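Local coordinates for protein putative drug/sodium antiporter (Escherichia coli, PDB 4Z3N) that is a MATE-family membrane transporter, probably an antiporter, that is thought to carry the genotoxin colibactin, or a form of it, across the cell membrane, at residues N86-G91 against S164-G169; L112-I117 against R254-V259; V132-L137 against F154-L159. All coordinates share one frame; numbering follows the deposited sequence.

Contact 1: residues N86-G91 against S164-G169; sequences NGIQIG and SIMLIG
G169 meets Q89 where two helices run in nearly the same direction: their CA atoms lie 4.5 Å apart, and the local axes of 86-91 and 164-169 approach to 8.2 Å with 27° between their N-to-C directions. Backbone thus presses against backbone, which is possible because G169 offers only its main chain on the side facing the other helix. The carbonyl G169 O faces Q89 CA at 3.5 Å in a CA-H...O contact with an angle of 136° at the hydrogen, a link weaker than a conventional hydrogen bond. Q89 CB and CG lie along the same oxygen.

This glycine-mediated approach joins helix 75-101 to helix 162-177, the second and fourth of the twelve predicted membrane helices, and both lie in the first of the chain's two MatE sequence regions. Beside the glycine, I88 makes contact with two branches. CG2 rests over the main chain of G169, 4.0 Å from G169 C, while CG1, set anti to the carbonyl carbon of I88 (chi1 -70°), carries CD1 outward until it touches M166 SD at 3.7 Å. The two side chains cross at about a right angle, M166 being bent at chi2 and chi3. M166 also leans on I84 and A85, one turn earlier on helix 75-101. Q89 runs extended past G169, and its NE2 is hydrogen-bonded to Q176 OE1, farther along the glycine's own helix, which satisfies the amide nitrogen.

Contact 2: residues L112-I117 against R254-V259; sequences LSVGII and REFLSV
F256 lays one corner of its ring against G115, and this is the tight part of the contact: CE2 comes within 3.6 Å of G115 CA and CZ within 3.9 Å. With no side chain at G115, the ring packs directly on the main chain, although the nearest CA atoms, those of these same two residues, are still 7.7 Å apart. The phenylalanine therefore bridges most of the separation. Its CG stands anti to the backbone N (chi1 -169°), which sends the ring outward from helix 250-284.

The helices so joined are the third and seventh of the twelve predicted membrane helices of this MATE transporter, far apart in sequence. L95 of helix 75-101 also touches the F256 side chain, so that a third helix closes in on the same buried residue.

Toward V114 the fit is looser. V114 CG1 approaches F256 CD2 at 4.2 Å, the two side chains sliding past each other in opposite directions, and V114 leans besides on I252 and Y253. I117 and R254 are exposed. In the turn of helix 250-284 that carries F256, R254 O takes both S258 OG and S258 N, each at 2.9 Å, from opposite faces of its plane.

Contact 3: residues V132-L137 against F154-L159; sequences VYAQPL and FYYYSL
The carbonyl oxygen F154 O is gripped twice by one serine, in the turn of helix from which Y155 reaches over to A134: S158 OG bonds to it at 2.8 Å and S158 N at 2.9 Å. The two donors arrive from opposite faces of the carbonyl plane, the hydroxyl tilted 30° out of it, and both bonds lie within helix 149-159.

What crosses the contact is mainly apolar and centred on the Y155 ring. With chi1 at 171° the ring swings away from its own backbone N toward the start of helix 134-139. There A134 CB lies nearest CE2, at 3.3 Å, and A134 CA is close to CZ. The same methyl has a second, looser aromatic neighbour, Y156 CE1 at 4.3 Å, so that two consecutive tyrosines embrace one alanine. At the far end of the Y155 ring, L137 CD1 rests 3.5 Å from OH, its side chain passing the tyrosine at a slant. That hydroxyl is hydrogen-bonded to G130 O, near the end of helix 107-132, which probably helps hold the ring in place. From within its own helix, L159 CG sits 4.3 Å above one ring face, offset toward the rim.

Y133 leaves helical geometry between helix 107-132 and the short helix 134-139, and occupies the N-cap position of the latter. Y155 therefore touches both sides of this break, bonding before it and packing after it. V74, in the loop just ahead of helix 75-101, also touches Y155, while helix 149-159 is followed closely by helix 162-177.

How the contacts relate
Contacts 1 and 2 are buried and adjacent, their centres 10 Å apart, and they touch: I88 and G91 meet F256, and I90 and G91 meet V259, making helix 75-101 the common neighbour of both. Each uses a glycine, but contact 1 brings main chain to main chain, whereas contact 2 spans a wider gap with an aromatic ring. Contact 3 is partly buried and more peripheral, its centre about 24 Å from the chain's centre, and joins short helices that follow helix 107-132 and precede helix 162-177. There an alanine and tyrosines replace the glycine seams. All three rest mainly on van der Waals packing, contact 1 adding a CA-H...O contact.

Contact 1: residues N86-G91 against S164-G169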
loop_
_atom_site.group_PDB
_atom_site.type_symbol
_atom_site.label_atom_id
_atom_site.label_comp_id
_atom_site.label_asym_id
_atom_site.label_seq_id
_atom_site.Cartn_x
_atom_site.Cartn_y
_atom_site.Cartn_z
ATOM N N ASN A 86 -2.240 -7.356 -1.212
ATOM C CA ASN A 86 -0.976 -6.692 -1.451
ATOM C C ASN A 86 0.201 -7.560 -1.017
ATOM O O ASN A 86 1.262 -7.548 -1.648
ATOM C CB ASN A 86 -0.936 -5.346 -0.722
ATOM C CG ASN A 86 0.181 -4.461 -1.217
ATOM O OD1 ASN A 86 1.110 -4.119 -0.474
ATOM N ND2 ASN A 86 0.116 -4.108 -2.495
ATOM N N GLY A 87 -0.005 -8.290 0.075
ATOM C CA GLY A 87 0.986 -9.191 0.612
ATOM C C GLY A 87 1.186 -10.342 -0.343
ATOM O O GLY A 87 2.315 -10.809 -0.544
ATOM N N ILE A 88 0.086 -10.799 -0.937
ATOM C CA ILE A 88 0.144 -11.850 -1.958
ATOM C C ILE A 88 0.903 -11.353 -3.173
ATOM O O ILE A 88 1.662 -12.087 -3.787
ATOM C CB ILE A 88 -1.259 -12.321 -2.377
ATOM C CG1 ILE A 88 -1.905 -13.094 -1.217
ATOM C CG2 ILE A 88 -1.192 -13.165 -3.651
ATOM C CD1 ILE A 88 -3.265 -13.655 -1.510
ATOM N N GLN A 89 0.708 -10.085 -3.504
ATOM C CA GLN A 89 1.359 -9.521 -4.668
ATOM C C GLN A 89 2.889 -9.527 -4.540
ATOM O O GLN A 89 3.576 -9.902 -5.484
ATOM C CB GLN A 89 0.847 -8.105 -4.923
ATOM C CG GLN A 89 1.447 -7.478 -6.136
ATOM C CD GLN A 89 1.269 -5.982 -6.174
ATOM O OE1 GLN A 89 0.465 -5.417 -5.436
ATOM N NE2 GLN A 89 2.025 -5.324 -7.041
ATOM N N ILE A 90 3.401 -9.126 -3.376
ATOM C CA ILE A 90 4.833 -8.925 -3.165
ATOM C C ILE A 90 5.502 -10.302 -3.031
ATOM O O ILE A 90 6.585 -10.535 -3.560
ATOM C CB ILE A 90 5.113 -8.023 -1.902
ATOM C CG1 ILE A 90 4.634 -6.591 -2.133
ATOM C CG2 ILE A 90 6.603 -7.941 -1.570
ATOM C CD1 ILE A 90 5.379 -5.858 -3.258
ATOM N N GLY A 91 4.837 -11.224 -2.352
ATOM C CA GLY A 91 5.293 -12.594 -2.315
ATOM C C GLY A 91 5.443 -13.116 -3.736
ATOM O O GLY A 91 6.457 -13.729 -4.104
ATOM N N SER A 164 -11.785 -13.049 -5.639
ATOM C CA SER A 164 -11.506 -12.263 -6.833
ATOM C C SER A 164 -10.431 -11.218 -6.542
ATOM O O SER A 164 -9.527 -10.998 -7.360
ATOM C CB SER A 164 -12.785 -11.596 -7.352
ATOM O OG SER A 164 -13.935 -12.354 -6.983
ATOM N N ILE A 165 -10.527 -10.588 -5.376
ATOM C CA ILE A 165 -9.507 -9.651 -4.921
ATOM C C ILE A 165 -8.139 -10.340 -4.738
ATOM O O ILE A 165 -7.101 -9.814 -5.162
ATOM C CB ILE A 165 -9.905 -8.977 -3.583
ATOM C CG1 ILE A 165 -11.287 -8.328 -3.685
ATOM C CG2 ILE A 165 -8.852 -7.964 -3.155
ATOM C CD1 ILE A 165 -11.457 -7.434 -4.908
ATOM N N MET A 166 -8.130 -11.507 -4.099
ATOM C CA MET A 166 -6.886 -12.262 -3.944
ATOM C C MET A 166 -6.284 -12.610 -5.302
ATOM O O MET A 166 -5.075 -12.519 -5.487
ATOM C CB MET A 166 -7.115 -13.539 -3.132
ATOM C CG MET A 166 -7.679 -13.296 -1.740
ATOM S SD MET A 166 -6.593 -12.373 -0.609
ATOM C CE MET A 166 -7.427 -10.797 -0.399
ATOM N N LEU A 167 -7.143 -13.015 -6.235
ATOM C CA LEU A 167 -6.755 -13.333 -7.608
ATOM C C LEU A 167 -5.995 -12.201 -8.289
ATOM O O LEU A 167 -5.037 -12.447 -9.013
ATOM C CB LEU A 167 -7.988 -13.676 -8.438
ATOM C CG LEU A 167 -8.141 -15.154 -8.764
ATOM C CD1 LEU A 167 -9.285 -15.363 -9.748
ATOM C CD2 LEU A 167 -6.829 -15.678 -9.328
ATOM N N ILE A 168 -6.440 -10.966 -8.058
ATOM C CA ILE A 168 -5.798 -9.769 -8.599
ATOM C C ILE A 168 -4.410 -9.541 -8.016
ATOM O O ILE A 168 -3.499 -9.109 -8.718
ATOM C CB ILE A 168 -6.668 -8.529 -8.345
ATOM C CG1 ILE A 168 -7.928 -8.614 -9.211
ATOM C CG2 ILE A 168 -5.889 -7.247 -8.616
ATOM C CD1 ILE A 168 -8.846 -7.440 -9.079
ATOM N N GLY A 169 -4.256 -9.823 -6.725
ATOM C CA GLY A 169 -2.945 -9.827 -6.098
ATOM C C GLY A 169 -1.955 -10.746 -6.804
ATOM O O GLY A 169 -0.871 -10.317 -7.197
#

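Contact 2: residues L112-I117 against R254-V259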
loop_
_atom_site.group_PDB
_atom_site.type_symbol
_atom_site.label_atom_id
_atom_site.label_comp_id
_atom_site.label_asym_id
_atom_site.label_seq_id
_atom_site.Cartn_x
_atom_site.Cartn_y
_atom_site.Cartn_z
ATOM N N LEU A 112 3.615 -19.496 -9.661
ATOM C CA LEU A 112 2.266 -19.052 -10.000
ATOM C C LEU A 112 1.289 -20.021 -9.343
ATOM O O LEU A 112 0.324 -19.619 -8.675
ATOM C CB LEU A 112 2.068 -18.994 -11.516
ATOM C CG LEU A 112 0.639 -18.971 -12.056
ATOM C CD1 LEU A 112 -0.154 -17.861 -11.426
ATOM C CD2 LEU A 112 0.653 -18.793 -13.557
ATOM N N SER A 113 1.577 -21.306 -9.506
ATOM C CA SER A 113 0.775 -22.349 -8.894
ATOM C C SER A 113 0.610 -22.118 -7.397
ATOM O O SER A 113 -0.512 -21.956 -6.913
ATOM C CB SER A 113 1.399 -23.712 -9.165
ATOM O OG SER A 113 1.326 -23.983 -10.545
ATOM N N VAL A 114 1.732 -22.132 -6.678
ATOM C CA VAL A 114 1.761 -21.864 -5.247
ATOM C C VAL A 114 1.164 -20.497 -4.920
ATOM O O VAL A 114 0.538 -20.323 -3.875
ATOM C CB VAL A 114 3.196 -21.953 -4.700
ATOM C CG1 VAL A 114 3.351 -21.141 -3.421
ATOM C CG2 VAL A 114 3.572 -23.395 -4.462
ATOM N N GLY A 115 1.328 -19.540 -5.826
ATOM C CA GLY A 115 0.700 -18.236 -5.680
ATOM C C GLY A 115 -0.821 -18.320 -5.672
ATOM O O GLY A 115 -1.494 -17.745 -4.825
ATOM N N ILE A 116 -1.363 -19.064 -6.625
ATOM C CA ILE A 116 -2.802 -19.245 -6.734
ATOM C C ILE A 116 -3.374 -20.019 -5.539
ATOM O O ILE A 116 -4.416 -19.629 -4.982
ATOM C CB ILE A 116 -3.150 -19.952 -8.063
ATOM C CG1 ILE A 116 -2.982 -18.962 -9.217
ATOM C CG2 ILE A 116 -4.579 -20.489 -8.055
ATOM C CD1 ILE A 116 -2.974 -19.604 -10.580
ATOM N N ILE A 117 -2.693 -21.095 -5.142
ATOM C CA ILE A 117 -3.142 -21.945 -4.033
ATOM C C ILE A 117 -3.184 -21.176 -2.711
ATOM O O ILE A 117 -4.115 -21.321 -1.911
ATOM C CB ILE A 117 -2.228 -23.182 -3.867
ATOM C CG1 ILE A 117 -2.462 -24.174 -5.009
ATOM C CG2 ILE A 117 -2.453 -23.864 -2.514
ATOM C CD1 ILE A 117 -1.632 -25.427 -4.910
ATOM N N ARG A 254 6.895 -21.639 2.185
ATOM C CA ARG A 254 7.545 -20.874 3.234
ATOM C C ARG A 254 8.164 -19.575 2.691
ATOM O O ARG A 254 7.967 -18.500 3.256
ATOM C CB ARG A 254 8.606 -21.745 3.912
ATOM C CG ARG A 254 9.408 -21.072 5.014
ATOM C CD ARG A 254 10.097 -22.137 5.819
ATOM N NE ARG A 254 11.136 -21.637 6.708
ATOM C CZ ARG A 254 11.977 -22.428 7.371
ATOM N NH1 ARG A 254 11.889 -23.747 7.231
ATOM N NH2 ARG A 254 12.908 -21.911 8.172
ATOM N N GLU A 255 8.903 -19.680 1.594
ATOM C CA GLU A 255 9.540 -18.520 1.005
ATOM C C GLU A 255 8.501 -17.478 0.567
ATOM O O GLU A 255 8.689 -16.271 0.760
ATOM C CB GLU A 255 10.406 -18.947 -0.181
ATOM C CG GLU A 255 11.079 -17.798 -0.918
ATOM C CD GLU A 255 11.987 -16.957 -0.019
ATOM O OE1 GLU A 255 13.107 -17.431 0.292
ATOM O OE2 GLU A 255 11.584 -15.825 0.362
ATOM N N PHE A 256 7.403 -17.958 -0.011
ATOM C CA PHE A 256 6.330 -17.105 -0.492
ATOM C C PHE A 256 5.570 -16.505 0.699
ATOM O O PHE A 256 5.210 -15.319 0.695
ATOM C CB PHE A 256 5.387 -17.910 -1.389
ATOM C CG PHE A 256 4.383 -17.080 -2.145
ATOM C CD1 PHE A 256 3.445 -16.299 -1.475
ATOM C CD2 PHE A 256 4.354 -17.109 -3.531
ATOM C CE1 PHE A 256 2.517 -15.532 -2.173
ATOM C CE2 PHE A 256 3.431 -16.350 -4.239
ATOM C CZ PHE A 256 2.511 -15.552 -3.556
ATOM N N LEU A 257 5.324 -17.331 1.716
ATOM C CA LEU A 257 4.492 -16.934 2.851
ATOM C C LEU A 257 5.201 -15.958 3.769
ATOM O O LEU A 257 4.575 -15.056 4.330
ATOM C CB LEU A 257 4.050 -18.162 3.656
ATOM C CG LEU A 257 2.746 -18.815 3.183
ATOM C CD1 LEU A 257 2.333 -19.947 4.102
ATOM C CD2 LEU A 257 1.648 -17.781 3.083
ATOM N N SER A 258 6.508 -16.139 3.930
ATOM C CA SER A 258 7.273 -15.285 4.824
ATOM C C SER A 258 7.347 -13.827 4.297
ATOM O O SER A 258 7.090 -12.893 5.050
ATOM C CB SER A 258 8.665 -15.876 5.037
ATOM O OG SER A 258 9.346 -15.979 3.802
ATOM N N VAL A 259 7.678 -13.642 3.018
ATOM C CA VAL A 259 7.656 -12.319 2.382
ATOM C C VAL A 259 6.237 -11.750 2.378
ATOM O O VAL A 259 6.008 -10.598 2.774
ATOM C CB VAL A 259 8.212 -12.362 0.903
ATOM C CG1 VAL A 259 7.828 -11.107 0.108
ATOM C CG2 VAL A 259 9.713 -12.519 0.913
#

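Contact 3: residues V132-L137 against F154-L159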
loop_
_atom_site.group_PDB
_atom_site.type_symbol
_atom_site.label_atom_id
_atom_site.label_comp_id
_atom_site.label_asym_id
_atom_site.label_seq_id
_atom_site.Cartn_x
_atom_site.Cartn_y
_atom_site.Cartn_z
ATOM N N VAL A 132 -18.797 -16.801 10.200
ATOM C CA VAL A 132 -19.198 -17.336 11.496
ATOM C C VAL A 132 -18.983 -16.325 12.605
ATOM O O VAL A 132 -19.753 -16.265 13.564
ATOM C CB VAL A 132 -18.438 -18.637 11.831
ATOM C CG1 VAL A 132 -18.585 -19.656 10.698
ATOM C CG2 VAL A 132 -16.985 -18.341 12.089
ATOM N N TYR A 133 -17.930 -15.532 12.476
ATOM C CA TYR A 133 -17.663 -14.472 13.439
ATOM C C TYR A 133 -18.217 -13.137 12.964
ATOM O O TYR A 133 -17.920 -12.101 13.547
ATOM C CB TYR A 133 -16.167 -14.384 13.744
ATOM C CG TYR A 133 -15.740 -15.429 14.751
ATOM C CD1 TYR A 133 -15.416 -16.722 14.349
ATOM C CD2 TYR A 133 -15.700 -15.136 16.112
ATOM C CE1 TYR A 133 -15.040 -17.692 15.270
ATOM C CE2 TYR A 133 -15.324 -16.097 17.043
ATOM C CZ TYR A 133 -14.993 -17.373 16.617
ATOM O OH TYR A 133 -14.619 -18.322 17.546
ATOM N N ALA A 134 -19.000 -13.172 11.888
ATOM C CA ALA A 134 -19.602 -11.964 11.306
ATOM C C ALA A 134 -20.247 -11.030 12.335
ATOM O O ALA A 134 -19.984 -9.828 12.340
ATOM C CB ALA A 134 -20.637 -12.353 10.246
ATOM N N GLN A 135 -21.073 -11.586 13.212
ATOM C CA GLN A 135 -21.809 -10.778 14.168
ATOM C C GLN A 135 -20.874 -10.000 15.116
ATOM O O GLN A 135 -20.912 -8.765 15.157
ATOM C CB GLN A 135 -22.778 -11.667 14.948
ATOM C CG GLN A 135 -23.386 -11.019 16.188
ATOM C CD GLN A 135 -24.159 -9.752 15.874
ATOM O OE1 GLN A 135 -24.460 -8.957 16.764
ATOM N NE2 GLN A 135 -24.488 -9.563 14.601
ATOM N N PRO A 136 -20.005 -10.713 15.857
ATOM C CA PRO A 136 -19.072 -10.025 16.763
ATOM C C PRO A 136 -18.112 -9.059 16.065
ATOM O O PRO A 136 -17.861 -7.963 16.587
ATOM C CB PRO A 136 -18.290 -11.174 17.410
ATOM C CG PRO A 136 -18.523 -12.353 16.539
ATOM C CD PRO A 136 -19.887 -12.176 15.963
ATOM N N LEU A 137 -17.585 -9.462 14.910
ATOM C CA LEU A 137 -16.687 -8.599 14.139
ATOM C C LEU A 137 -17.350 -7.253 13.851
ATOM O O LEU A 137 -16.791 -6.202 14.152
ATOM C CB LEU A 137 -16.269 -9.283 12.834
ATOM C CG LEU A 137 -15.585 -10.648 12.982
ATOM C CD1 LEU A 137 -15.221 -11.226 11.622
ATOM C CD2 LEU A 137 -14.355 -10.601 13.897
ATOM N N PHE A 154 -23.920 -5.675 3.314
ATOM C CA PHE A 154 -22.739 -5.190 2.642
ATOM C C PHE A 154 -21.470 -5.916 3.090
ATOM O O PHE A 154 -20.559 -6.151 2.294
ATOM C CB PHE A 154 -22.640 -3.688 2.884
ATOM C CG PHE A 154 -23.519 -2.876 1.957
ATOM C CD1 PHE A 154 -23.183 -2.793 0.601
ATOM C CD2 PHE A 154 -24.648 -2.206 2.443
ATOM C CE1 PHE A 154 -23.998 -2.093 -0.256
ATOM C CE2 PHE A 154 -25.476 -1.469 1.646
ATOM C CZ PHE A 154 -25.170 -1.399 0.282
ATOM N N TYR A 155 -21.436 -6.289 4.367
ATOM C CA TYR A 155 -20.377 -7.127 4.890
ATOM C C TYR A 155 -20.343 -8.460 4.132
ATOM O O TYR A 155 -19.289 -8.926 3.691
ATOM C CB TYR A 155 -20.570 -7.350 6.391
ATOM C CG TYR A 155 -19.641 -8.395 7.000
ATOM C CD1 TYR A 155 -18.332 -8.078 7.361
ATOM C CD2 TYR A 155 -20.081 -9.690 7.235
ATOM C CE1 TYR A 155 -17.498 -9.024 7.929
ATOM C CE2 TYR A 155 -19.251 -10.640 7.798
ATOM C CZ TYR A 155 -17.964 -10.301 8.143
ATOM O OH TYR A 155 -17.141 -11.251 8.696
ATOM N N TYR A 156 -21.515 -9.052 3.970
ATOM C CA TYR A 156 -21.681 -10.296 3.241
ATOM C C TYR A 156 -21.305 -10.184 1.751
ATOM O O TYR A 156 -20.650 -11.056 1.199
ATOM C CB TYR A 156 -23.128 -10.760 3.385
ATOM C CG TYR A 156 -23.452 -11.496 4.675
ATOM C CD1 TYR A 156 -22.470 -12.185 5.394
ATOM C CD2 TYR A 156 -24.757 -11.524 5.154
ATOM C CE1 TYR A 156 -22.793 -12.873 6.562
ATOM C CE2 TYR A 156 -25.086 -12.196 6.313
ATOM C CZ TYR A 156 -24.117 -12.869 7.016
ATOM O OH TYR A 156 -24.506 -13.527 8.168
ATOM N N TYR A 157 -21.727 -9.110 1.098
ATOM C CA TYR A 157 -21.340 -8.884 -0.285
ATOM C C TYR A 157 -19.818 -8.723 -0.379
ATOM O O TYR A 157 -19.192 -9.218 -1.322
ATOM C CB TYR A 157 -22.053 -7.651 -0.855
ATOM C CG TYR A 157 -23.563 -7.789 -0.975
ATOM C CD1 TYR A 157 -24.158 -9.027 -1.169
ATOM C CD2 TYR A 157 -24.387 -6.671 -0.907
ATOM C CE1 TYR A 157 -25.531 -9.153 -1.293
ATOM C CE2 TYR A 157 -25.765 -6.785 -1.022
ATOM C CZ TYR A 157 -26.333 -8.029 -1.219
ATOM O OH TYR A 157 -27.710 -8.146 -1.332
ATOM N N SER A 158 -19.233 -8.038 0.600
ATOM C CA SER A 158 -17.778 -7.928 0.723
ATOM C C SER A 158 -17.061 -9.294 0.758
ATOM O O SER A 158 -15.988 -9.459 0.182
ATOM C CB SER A 158 -17.408 -7.143 1.990
ATOM O OG SER A 158 -17.792 -5.779 1.921
ATOM N N LEU A 159 -17.652 -10.259 1.460
ATOM C CA LEU A 159 -17.104 -11.607 1.530
ATOM C C LEU A 159 -17.138 -12.274 0.152
ATOM O O LEU A 159 -16.275 -13.088 -0.183
ATOM C CB LEU A 159 -17.869 -12.466 2.555
ATOM C CG LEU A 159 -17.830 -12.135 4.059
ATOM C CD1 LEU A 159 -18.601 -13.185 4.870
ATOM C CD2 LEU A 159 -16.419 -12.001 4.606
#